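Local coordinates for F-actin-capping protein subunit alpha (Plasmodium berghei, PDB 7A0H) that probably caps the barbed ends of actin filaments, blocking subunit exchange there, and does so as an asymmetric homodimer, at residues A[153-158]-A[183-188]; A[130-135]-A[190-195]; A[68-73]-A[78-83]. All blocks are in the same frame, centred on the assembly; numbering follows the deposited sequence. Where two conformers were deposited one is given.

Contact 1. Residues A[153-158]-A[183-188]; sequences GLNVKC and YLKNFH
Leu154 and Tyr183 supply the apolar half of this surface contact, lying side by side and pointing the same way. Methyl CD2 of Leu154 meets the edge of the phenol ring, near the ring plane, 3.2 Å from Tyr183 CD1, an unusually short distance to be read with caution. Tyr183 also packs on Asn279 of the second subunit, so the contact borders the dimer interface. The polar half is an approach of Lys185 to Asn155. The lysine chain folds at chi2 and chi3 (-60° and -75°), which curls its ammonium end back over the amide-bearing side chain and crosses it at about a right angle; Asn155 OD1 and Lys185 NZ are 3.3 Å apart. Backbone bonds act within 183-188, where Tyr183 N reaches Phe187 O at 2.8 Å and Phe187 N reaches Tyr183 O at 3.2 Å, closing a three-residue turn of a beta hairpin. That turn joins strand 170-183 to strand 187-200. Strand 154-167, outermost in the five-stranded antiparallel sheet within this chain, runs along strand 170-183, with backbone hydrogen bonds between Asn155 and Tyr182 and between Lys157 and Asp180, and the disulfide Cys158-Cys179 between them.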
loop_
_atom_site.group_PDB
_atom_site.type_symbol
_atom_site.label_atom_id
_atom_site.label_comp_id
_atom_site.label_asym_id
_atom_site.label_seq_id
_atom_site.Cartn_x
_atom_site.Cartn_y
_atom_site.Cartn_z
ATOM N N GLY A 153 14.009 8.924 19.913
ATOM C CA GLY A 153 13.287 8.012 20.765
ATOM C C GLY A 153 11.943 7.611 20.189
ATOM O O GLY A 153 11.436 8.192 19.228
ATOM N N LEU A 154 11.381 6.597 20.832
ATOM C CA LEU A 154 10.123 5.976 20.474
ATOM C C LEU A 154 9.112 6.221 21.589
ATOM O O LEU A 154 9.458 6.325 22.774
ATOM C CB LEU A 154 10.273 4.454 20.274
ATOM C CG LEU A 154 10.472 3.767 18.917
ATOM C CD1 LEU A 154 10.658 2.228 19.170
ATOM C CD2 LEU A 154 9.316 4.044 17.977
ATOM N N ASN A 155 7.865 6.337 21.188
ATOM C CA ASN A 155 6.728 6.304 22.089
ATOM C C ASN A 155 6.034 4.995 21.762
ATOM O O ASN A 155 5.802 4.699 20.589
ATOM C CB ASN A 155 5.847 7.529 21.870
ATOM C CG ASN A 155 4.756 7.645 22.890
ATOM O OD1 ASN A 155 4.965 7.418 24.079
ATOM N ND2 ASN A 155 3.569 8.010 22.428
ATOM N N VAL A 156 5.787 4.173 22.771
ATOM C CA VAL A 156 5.150 2.874 22.569
ATOM C C VAL A 156 3.912 2.787 23.468
ATOM O O VAL A 156 3.983 3.129 24.650
ATOM C CB VAL A 156 6.150 1.729 22.831
ATOM C CG1 VAL A 156 6.766 1.874 24.195
ATOM C CG2 VAL A 156 5.464 0.376 22.659
ATOM N N LYS A 157 2.766 2.385 22.880
ATOM C CA LYS A 157 1.510 2.239 23.624
ATOM C C LYS A 157 1.092 0.778 23.595
ATOM O O LYS A 157 0.987 0.195 22.500
ATOM C CB LYS A 157 0.385 3.120 23.045
ATOM C CG LYS A 157 0.667 4.662 23.087
ATOM C CD LYS A 157 -0.491 5.493 22.476
ATOM C CE LYS A 157 -0.319 6.996 22.753
ATOM N NZ LYS A 157 -0.502 7.396 24.201
ATOM N N CYS A 158 0.849 0.202 24.789
ATOM C CA CYS A 158 0.634 -1.231 24.975
ATOM C C CYS A 158 -0.672 -1.419 25.725
ATOM O O CYS A 158 -1.012 -0.647 26.635
ATOM C CB CYS A 158 1.777 -1.920 25.769
ATOM S SG CYS A 158 1.612 -3.783 25.915
ATOM N N TYR A 183 6.840 6.960 15.894
ATOM C CA TYR A 183 8.077 7.684 15.652
ATOM C C TYR A 183 7.881 9.147 15.973
ATOM O O TYR A 183 6.792 9.702 15.815
ATOM C CB TYR A 183 8.568 7.485 14.231
ATOM C CG TYR A 183 9.067 6.069 13.937
ATOM C CD1 TYR A 183 9.478 5.194 14.965
ATOM C CD2 TYR A 183 9.129 5.597 12.628
ATOM C CE1 TYR A 183 9.937 3.878 14.664
ATOM C CE2 TYR A 183 9.583 4.315 12.323
ATOM C CZ TYR A 183 9.975 3.457 13.330
ATOM O OH TYR A 183 10.404 2.191 12.969
ATOM N N LEU A 184 8.968 9.775 16.405
ATOM C CA LEU A 184 8.847 11.146 16.883
ATOM C C LEU A 184 7.876 11.010 18.044
ATOM O O LEU A 184 8.212 10.358 19.042
ATOM C CB LEU A 184 8.407 12.072 15.770
ATOM C CG LEU A 184 9.519 12.058 14.702
ATOM C CD1 LEU A 184 9.154 12.817 13.412
ATOM C CD2 LEU A 184 10.825 12.595 15.290
ATOM N N LYS A 185 6.671 11.561 17.931
ATOM C CA LYS A 185 5.693 11.293 18.984
ATOM C C LYS A 185 4.343 10.883 18.417
ATOM O O LYS A 185 3.597 10.149 19.076
ATOM C CB LYS A 185 5.549 12.501 19.916
ATOM C CG LYS A 185 6.771 12.733 20.864
ATOM C CD LYS A 185 7.145 11.580 21.865
ATOM C CE LYS A 185 6.181 11.476 23.075
ATOM N NZ LYS A 185 6.486 10.342 24.015
ATOM N N ASN A 186 4.020 11.330 17.200
ATOM C CA ASN A 186 2.700 11.052 16.655
ATOM C C ASN A 186 2.682 10.438 15.261
ATOM O O ASN A 186 1.592 10.228 14.714
ATOM C CB ASN A 186 1.891 12.358 16.658
ATOM C CG ASN A 186 2.493 13.427 15.753
ATOM O OD1 ASN A 186 3.678 13.384 15.395
ATOM N ND2 ASN A 186 1.681 14.427 15.410
ATOM N N PHE A 187 3.812 10.055 14.694
ATOM C CA PHE A 187 3.802 9.323 13.436
ATOM C C PHE A 187 3.637 7.838 13.769
ATOM O O PHE A 187 4.530 7.241 14.370
ATOM C CB PHE A 187 5.084 9.544 12.642
ATOM C CG PHE A 187 5.258 10.958 12.082
ATOM C CD1 PHE A 187 5.441 12.050 12.922
ATOM C CD2 PHE A 187 5.282 11.164 10.704
ATOM C CE1 PHE A 187 5.616 13.326 12.393
ATOM C CE2 PHE A 187 5.466 12.441 10.164
ATOM C CZ PHE A 187 5.632 13.522 11.006
ATOM N N HIS A 188 2.504 7.240 13.382
ATOM C CA HIS A 188 2.250 5.854 13.766
ATOM C C HIS A 188 3.157 4.925 12.985
ATOM O O HIS A 188 3.031 4.799 11.769
ATOM C CB HIS A 188 0.806 5.476 13.507
ATOM C CG HIS A 188 0.505 4.055 13.854
ATOM N ND1 HIS A 188 0.119 3.122 12.919
ATOM C CD2 HIS A 188 0.562 3.396 15.032
ATOM C CE1 HIS A 188 -0.074 1.959 13.511
ATOM N NE2 HIS A 188 0.193 2.101 14.792
#

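Contact 2. Residues A[130-135]-A[190-195]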
loop_
_atom_site.group_PDB
_atom_site.type_symbol
_atom_site.label_atom_id
_atom_site.label_comp_id
_atom_site.label_asym_id
_atom_site.label_seq_id
_atom_site.Cartn_x
_atom_site.Cartn_y
_atom_site.Cartn_z
ATOM N N ILE A 130 6.797 -9.727 31.815
ATOM C CA ILE A 130 8.065 -10.446 31.842
ATOM C C ILE A 130 8.781 -10.387 30.491
ATOM O O ILE A 130 10.000 -10.313 30.444
ATOM C CB ILE A 130 7.823 -11.899 32.275
ATOM C CG1 ILE A 130 7.379 -11.919 33.740
ATOM C CG2 ILE A 130 9.092 -12.730 32.152
ATOM C CD1 ILE A 130 6.889 -13.318 34.236
ATOM N N TYR A 131 8.050 -10.479 29.385
ATOM C CA TYR A 131 8.644 -10.764 28.085
ATOM C C TYR A 131 8.677 -9.624 27.043
ATOM O O TYR A 131 9.488 -9.713 26.108
ATOM C CB TYR A 131 7.889 -11.931 27.439
ATOM C CG TYR A 131 8.111 -13.145 28.199
ATOM C CD1 TYR A 131 9.336 -13.761 28.171
ATOM C CD2 TYR A 131 7.119 -13.717 28.928
ATOM C CE1 TYR A 131 9.569 -14.888 28.894
ATOM C CE2 TYR A 131 7.328 -14.802 29.602
ATOM C CZ TYR A 131 8.559 -15.408 29.601
ATOM O OH TYR A 131 8.767 -16.560 30.322
ATOM N N TYR A 132 7.806 -8.600 27.145
ATOM C CA TYR A 132 7.811 -7.436 26.236
ATOM C C TYR A 132 8.865 -6.412 26.668
ATOM O O TYR A 132 9.021 -6.094 27.848
ATOM C CB TYR A 132 6.397 -6.752 26.201
ATOM C CG TYR A 132 5.376 -7.514 25.361
ATOM C CD1 TYR A 132 4.421 -6.868 24.563
ATOM C CD2 TYR A 132 5.405 -8.895 25.336
ATOM C CE1 TYR A 132 3.558 -7.593 23.740
ATOM C CE2 TYR A 132 4.539 -9.623 24.565
ATOM C CZ TYR A 132 3.599 -8.983 23.755
ATOM O OH TYR A 132 2.768 -9.782 22.925
ATOM N N LYS A 133 9.622 -5.951 25.718
ATOM C CA LYS A 133 10.421 -4.750 25.858
ATOM C C LYS A 133 9.780 -3.708 26.765
ATOM O O LYS A 133 8.593 -3.357 26.618
ATOM C CB LYS A 133 10.624 -4.091 24.466
ATOM C CG LYS A 133 11.445 -4.891 23.444
ATOM C CD LYS A 133 11.500 -4.220 22.034
ATOM C CE LYS A 133 12.057 -5.199 21.033
ATOM N NZ LYS A 133 11.927 -4.771 19.591
ATOM N N LYS A 134 10.604 -3.125 27.623
ATOM C CA LYS A 134 10.365 -1.867 28.314
ATOM C C LYS A 134 11.284 -0.785 27.707
ATOM O O LYS A 134 12.022 -1.037 26.752
ATOM C CB LYS A 134 10.572 -2.081 29.830
ATOM C CG LYS A 134 9.767 -3.276 30.456
ATOM C CD LYS A 134 10.080 -3.469 31.925
ATOM C CE LYS A 134 9.399 -4.692 32.493
ATOM N NZ LYS A 134 7.935 -4.585 32.284
ATOM N N TRP A 135 11.275 0.408 28.317
ATOM C CA TRP A 135 11.915 1.594 27.740
ATOM C C TRP A 135 13.355 1.318 27.322
ATOM O O TRP A 135 13.722 1.539 26.167
ATOM C CB TRP A 135 11.849 2.746 28.749
ATOM C CG TRP A 135 12.378 4.083 28.220
ATOM C CD1 TRP A 135 11.640 5.087 27.616
ATOM C CD2 TRP A 135 13.760 4.568 28.252
ATOM N NE1 TRP A 135 12.476 6.150 27.294
ATOM C CE2 TRP A 135 13.766 5.856 27.657
ATOM C CE3 TRP A 135 14.978 4.042 28.746
ATOM C CZ2 TRP A 135 14.927 6.615 27.539
ATOM C CZ3 TRP A 135 16.150 4.811 28.611
ATOM C CH2 TRP A 135 16.112 6.061 28.016
ATOM N N SER A 190 3.928 1.278 13.735
ATOM C CA SER A 190 3.579 -0.130 13.624
ATOM C C SER A 190 2.436 -0.442 14.564
ATOM O O SER A 190 2.249 0.213 15.613
ATOM C CB SER A 190 4.763 -1.067 13.973
ATOM O OG SER A 190 5.357 -0.714 15.232
ATOM N N SER A 191 1.737 -1.531 14.216
ATOM C CA SER A 191 0.884 -2.218 15.178
ATOM C C SER A 191 1.212 -3.714 15.309
ATOM O O SER A 191 1.430 -4.420 14.316
ATOM C CB SER A 191 -0.547 -2.089 14.769
ATOM O OG SER A 191 -0.640 -2.710 13.486
ATOM N N TRP A 192 1.223 -4.165 16.551
ATOM C CA TRP A 192 1.208 -5.568 16.949
ATOM C C TRP A 192 -0.113 -5.840 17.645
ATOM O O TRP A 192 -0.485 -5.148 18.602
ATOM C CB TRP A 192 2.391 -5.867 17.861
ATOM C CG TRP A 192 2.473 -7.253 18.531
ATOM C CD1 TRP A 192 1.897 -7.625 19.715
ATOM C CD2 TRP A 192 3.175 -8.394 18.062
ATOM N NE1 TRP A 192 2.197 -8.901 20.013
ATOM C CE2 TRP A 192 2.988 -9.422 19.030
ATOM C CE3 TRP A 192 3.968 -8.651 16.937
ATOM C CZ2 TRP A 192 3.543 -10.696 18.897
ATOM C CZ3 TRP A 192 4.549 -9.916 16.810
ATOM C CH2 TRP A 192 4.320 -10.929 17.793
ATOM N N ARG A 193 -0.824 -6.825 17.129
ATOM C CA ARG A 193 -2.106 -7.289 17.636
ATOM C C ARG A 193 -2.080 -8.830 17.743
ATOM O O ARG A 193 -1.945 -9.539 16.730
ATOM C CB ARG A 193 -3.242 -6.823 16.692
ATOM C CG ARG A 193 -3.504 -5.303 16.656
ATOM C CD ARG A 193 -3.735 -4.858 17.958
ATOM N NE ARG A 193 -4.136 -3.503 18.133
ATOM C CZ ARG A 193 -3.351 -2.449 18.241
ATOM N NH1 ARG A 193 -2.057 -2.551 18.142
ATOM N NH2 ARG A 193 -3.915 -1.247 18.449
ATOM N N SER A 194 -2.244 -9.352 18.952
ATOM C CA SER A 194 -2.161 -10.807 19.203
ATOM C C SER A 194 -3.434 -11.256 19.908
ATOM O O SER A 194 -3.712 -10.841 21.054
ATOM C CB SER A 194 -0.917 -11.160 20.044
ATOM O OG SER A 194 -0.892 -12.562 20.341
ATOM N N SER A 195 -4.221 -12.067 19.247
ATOM C CA SER A 195 -5.549 -12.307 19.758
ATOM C C SER A 195 -5.852 -13.785 19.841
ATOM O O SER A 195 -5.476 -14.557 18.939
ATOM C CB SER A 195 -6.657 -11.521 18.852
ATOM O OG SER A 195 -6.579 -11.977 17.516
#
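Tyr132 and Trp192 form the tightly packed part of this buried contact, an offset edge-to-face pair in which the edge of the phenol ring is turned toward the face of the indole. The ring planes stand at 80°, with 5.8 Å between the centroids of the Tyr132 ring and the five-membered ring of Trp192. The indole nitrogen Trp192 NE1 also donates a weak hydrogen bond to Tyr132 OH, 3.1 Å long and bent to 135°. The same hydroxyl is bonded to Glu258 of helix 243-266, whose carboxylate also bonds Ser194. Trp192 has CG anti to its backbone N (chi1 173°), which swings the indole off the strand toward the tyrosine. In the capping protein fold a long helix lies across the central antiparallel sheet; here the indole sits where strand 187-200 meets that helix, against Glu258 and Val261. Pro285 of the second subunit packs on both Tyr132 and Trp192. Lys133 turns to that subunit as well, its NZ bonded to Ile284 O there. The loose side is Lys134 and Trp135, exposed residues on the chain that leads away from the strand past the end of helix 112-131.

Contact 3. Residues A[68-73]-A[78-83]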
loop_
_atom_site.group_PDB
_atom_site.type_symbol
_atom_site.label_atom_id
_atom_site.label_comp_id
_atom_site.label_asym_id
_atom_site.label_seq_id
_atom_site.Cartn_x
_atom_site.Cartn_y
_atom_site.Cartn_z
ATOM N N ILE A 68 -9.379 1.806 26.215
ATOM C CA ILE A 68 -10.521 1.046 25.741
ATOM C C ILE A 68 -10.036 0.449 24.457
ATOM O O ILE A 68 -9.354 1.135 23.679
ATOM C CB ILE A 68 -11.762 1.942 25.473
ATOM C CG1 ILE A 68 -12.297 2.590 26.746
ATOM C CG2 ILE A 68 -12.842 1.099 24.819
ATOM C CD1 ILE A 68 -12.927 1.558 27.670
ATOM N N ILE A 69 -10.376 -0.808 24.213
ATOM C CA ILE A 69 -9.969 -1.442 22.969
ATOM C C ILE A 69 -11.204 -1.682 22.133
ATOM O O ILE A 69 -12.158 -2.320 22.595
ATOM C CB ILE A 69 -9.218 -2.740 23.198
ATOM C CG1 ILE A 69 -8.173 -2.601 24.306
ATOM C CG2 ILE A 69 -8.543 -3.108 21.904
ATOM C CD1 ILE A 69 -7.446 -3.863 24.457
ATOM N N ILE A 70 -11.176 -1.197 20.894
ATOM C CA ILE A 70 -12.322 -1.244 20.038
ATOM C C ILE A 70 -12.241 -2.465 19.177
ATOM O O ILE A 70 -11.323 -2.561 18.367
ATOM C CB ILE A 70 -12.385 -0.021 19.113
ATOM C CG1 ILE A 70 -12.192 1.324 19.802
ATOM C CG2 ILE A 70 -13.688 -0.018 18.438
ATOM C CD1 ILE A 70 -13.156 1.559 20.904
ATOM N N CYS A 71 -13.230 -3.352 19.255
ATOM C CA CYS A 71 -13.245 -4.520 18.369
ATOM C C CYS A 71 -14.580 -5.205 18.594
ATOM O O CYS A 71 -15.264 -4.896 19.574
ATOM C CB CYS A 71 -12.100 -5.495 18.711
ATOM S SG CYS A 71 -12.136 -5.988 20.511
ATOM N N LYS A 72 -14.867 -6.242 17.784
ATOM C CA LYS A 72 -16.125 -6.969 17.968
ATOM C C LYS A 72 -16.311 -7.383 19.405
ATOM O O LYS A 72 -17.379 -7.202 19.994
ATOM C CB LYS A 72 -16.156 -8.259 17.163
ATOM C CG LYS A 72 -16.023 -8.163 15.720
ATOM C CD LYS A 72 -15.863 -9.557 15.160
ATOM C CE LYS A 72 -15.744 -9.482 13.644
ATOM N NZ LYS A 72 -15.597 -10.835 13.068
ATOM N N GLU A 73 -15.276 -8.030 19.955
ATOM C CA GLU A 73 -15.359 -8.723 21.239
ATOM C C GLU A 73 -15.637 -7.752 22.382
ATOM O O GLU A 73 -16.218 -8.142 23.412
ATOM C CB GLU A 73 -14.043 -9.514 21.419
ATOM C CG GLU A 73 -13.972 -10.737 20.481
ATOM C CD GLU A 73 -13.318 -10.498 19.079
ATOM O OE1 GLU A 73 -12.731 -9.424 18.779
ATOM O OE2 GLU A 73 -13.423 -11.427 18.237
ATOM N N ASN A 78 -24.001 -0.246 21.704
ATOM C CA ASN A 78 -23.236 0.698 20.910
ATOM C C ASN A 78 -22.032 1.198 21.682
ATOM O O ASN A 78 -21.349 2.147 21.244
ATOM C CB ASN A 78 -24.191 1.814 20.490
ATOM C CG ASN A 78 -25.439 1.259 19.747
ATOM O OD1 ASN A 78 -25.348 0.769 18.612
ATOM N ND2 ASN A 78 -26.593 1.281 20.426
ATOM N N LEU A 79 -21.777 0.580 22.835
ATOM C CA LEU A 79 -20.686 0.870 23.764
ATOM C C LEU A 79 -19.607 -0.226 23.666
ATOM O O LEU A 79 -19.696 -1.195 22.893
ATOM C CB LEU A 79 -21.276 1.044 25.183
ATOM C CG LEU A 79 -22.543 1.996 25.274
ATOM C CD1 LEU A 79 -23.087 2.256 26.650
ATOM C CD2 LEU A 79 -22.290 3.360 24.686
ATOM N N TYR A 80 -18.548 -0.062 24.461
ATOM C CA TYR A 80 -17.365 -0.911 24.443
ATOM C C TYR A 80 -17.015 -1.246 25.884
ATOM O O TYR A 80 -16.881 -0.343 26.706
ATOM C CB TYR A 80 -16.163 -0.224 23.745
ATOM C CG TYR A 80 -16.497 -0.026 22.279
ATOM C CD1 TYR A 80 -16.360 -1.074 21.397
ATOM C CD2 TYR A 80 -17.037 1.213 21.800
ATOM C CE1 TYR A 80 -16.718 -0.939 20.094
ATOM C CE2 TYR A 80 -17.401 1.388 20.441
ATOM C CZ TYR A 80 -17.280 0.313 19.622
ATOM O OH TYR A 80 -17.627 0.504 18.339
ATOM N N LEU A 81 -16.766 -2.535 26.175
ATOM C CA LEU A 81 -16.543 -2.946 27.555
ATOM C C LEU A 81 -15.085 -2.761 27.900
ATOM O O LEU A 81 -14.182 -3.072 27.101
ATOM C CB LEU A 81 -16.942 -4.402 27.801
ATOM C CG LEU A 81 -16.779 -4.934 29.243
ATOM C CD1 LEU A 81 -17.786 -4.311 30.209
ATOM C CD2 LEU A 81 -16.900 -6.461 29.271
ATOM N N HIS A 82 -14.859 -2.210 29.045
ATOM C CA HIS A 82 -13.564 -2.429 29.665
ATOM C C HIS A 82 -13.742 -3.496 30.777
ATOM O O HIS A 82 -14.305 -3.188 31.821
ATOM C CB HIS A 82 -13.047 -1.122 30.249
ATOM C CG HIS A 82 -11.640 -1.203 30.749
ATOM N ND1 HIS A 82 -11.311 -1.812 31.936
ATOM C CD2 HIS A 82 -10.499 -0.645 30.270
ATOM C CE1 HIS A 82 -10.028 -1.598 32.186
ATOM N NE2 HIS A 82 -9.508 -0.918 31.181
ATOM N N PRO A 83 -13.321 -4.742 30.574
ATOM C CA PRO A 83 -13.712 -5.818 31.512
ATOM C C PRO A 83 -13.083 -5.725 32.905
ATOM O O PRO A 83 -13.692 -6.153 33.895
ATOM C CB PRO A 83 -13.316 -7.098 30.772
ATOM C CG PRO A 83 -12.437 -6.684 29.686
ATOM C CD PRO A 83 -12.893 -5.293 29.272
#
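Ile70 lays its CD1 methyl over one face of the Tyr80 ring, 4.0 Å from the ring centroid and 13° off the normal, a CH-pi contact. Its other branch reaches the same ring further out, CG2 coming within 3.6 Å of Tyr80 CE1. With CG2 anti to the backbone N and CG1 beside it, a bend at chi2 (-56°) carries CD1 toward the middle of the ring while CG2 takes the hydroxyl end, so the isoleucine grips the phenol along its length. At the ring edge, near its plane, Cys71 O lies 4.2 Å from Tyr80 CE1. The hydroxyl of Tyr80, a buried residue, is hydrogen-bonded to Glu54, which anchors the far end of the ring.

Ile68 extends the apolar row toward His82. Its CG2 rests 3.7 Å from Tyr80 CB, the two side chains crossing at about a right angle, and its CD1 lies 3.7 Å from His82 CB, close to the plane of the imidazole. His82 ND1 is held by Leu85 N.

The axes of the short strand segments 68-70 and 79-82 approach to 6.8 Å, their N-to-C directions 129° apart, and side chains join them. Strand 66-70 pairs with strand 58-62. Strand 79-82 lies between 75-76 and 87-92 in a four-stranded antiparallel sheet, where Ala89 shares a backbone hydrogen bond with Tyr80 and also touches the side chain of Ile68.

From the N terminus, contact 3 comes first: 68-73 and 78-83 close a short loop that sets the two-stranded sheet of 58-62 and 66-70 against the four-stranded sheet containing 79-82. It is complete before the other two begin. Contact 2 then opens at the end of helix 112-131 and closes on strand 187-200, and contact 1, between 153-158 and 183-188, is nested inside that loop. The later segments of contacts 1 and 2 adjoin in sequence, and both contacts reach the five-stranded sheet, one at its hairpin end, the other beside helix 243-266. Contact 3 lies about 23 Å from contact 1 and 20 Å from contact 2, centre to centre.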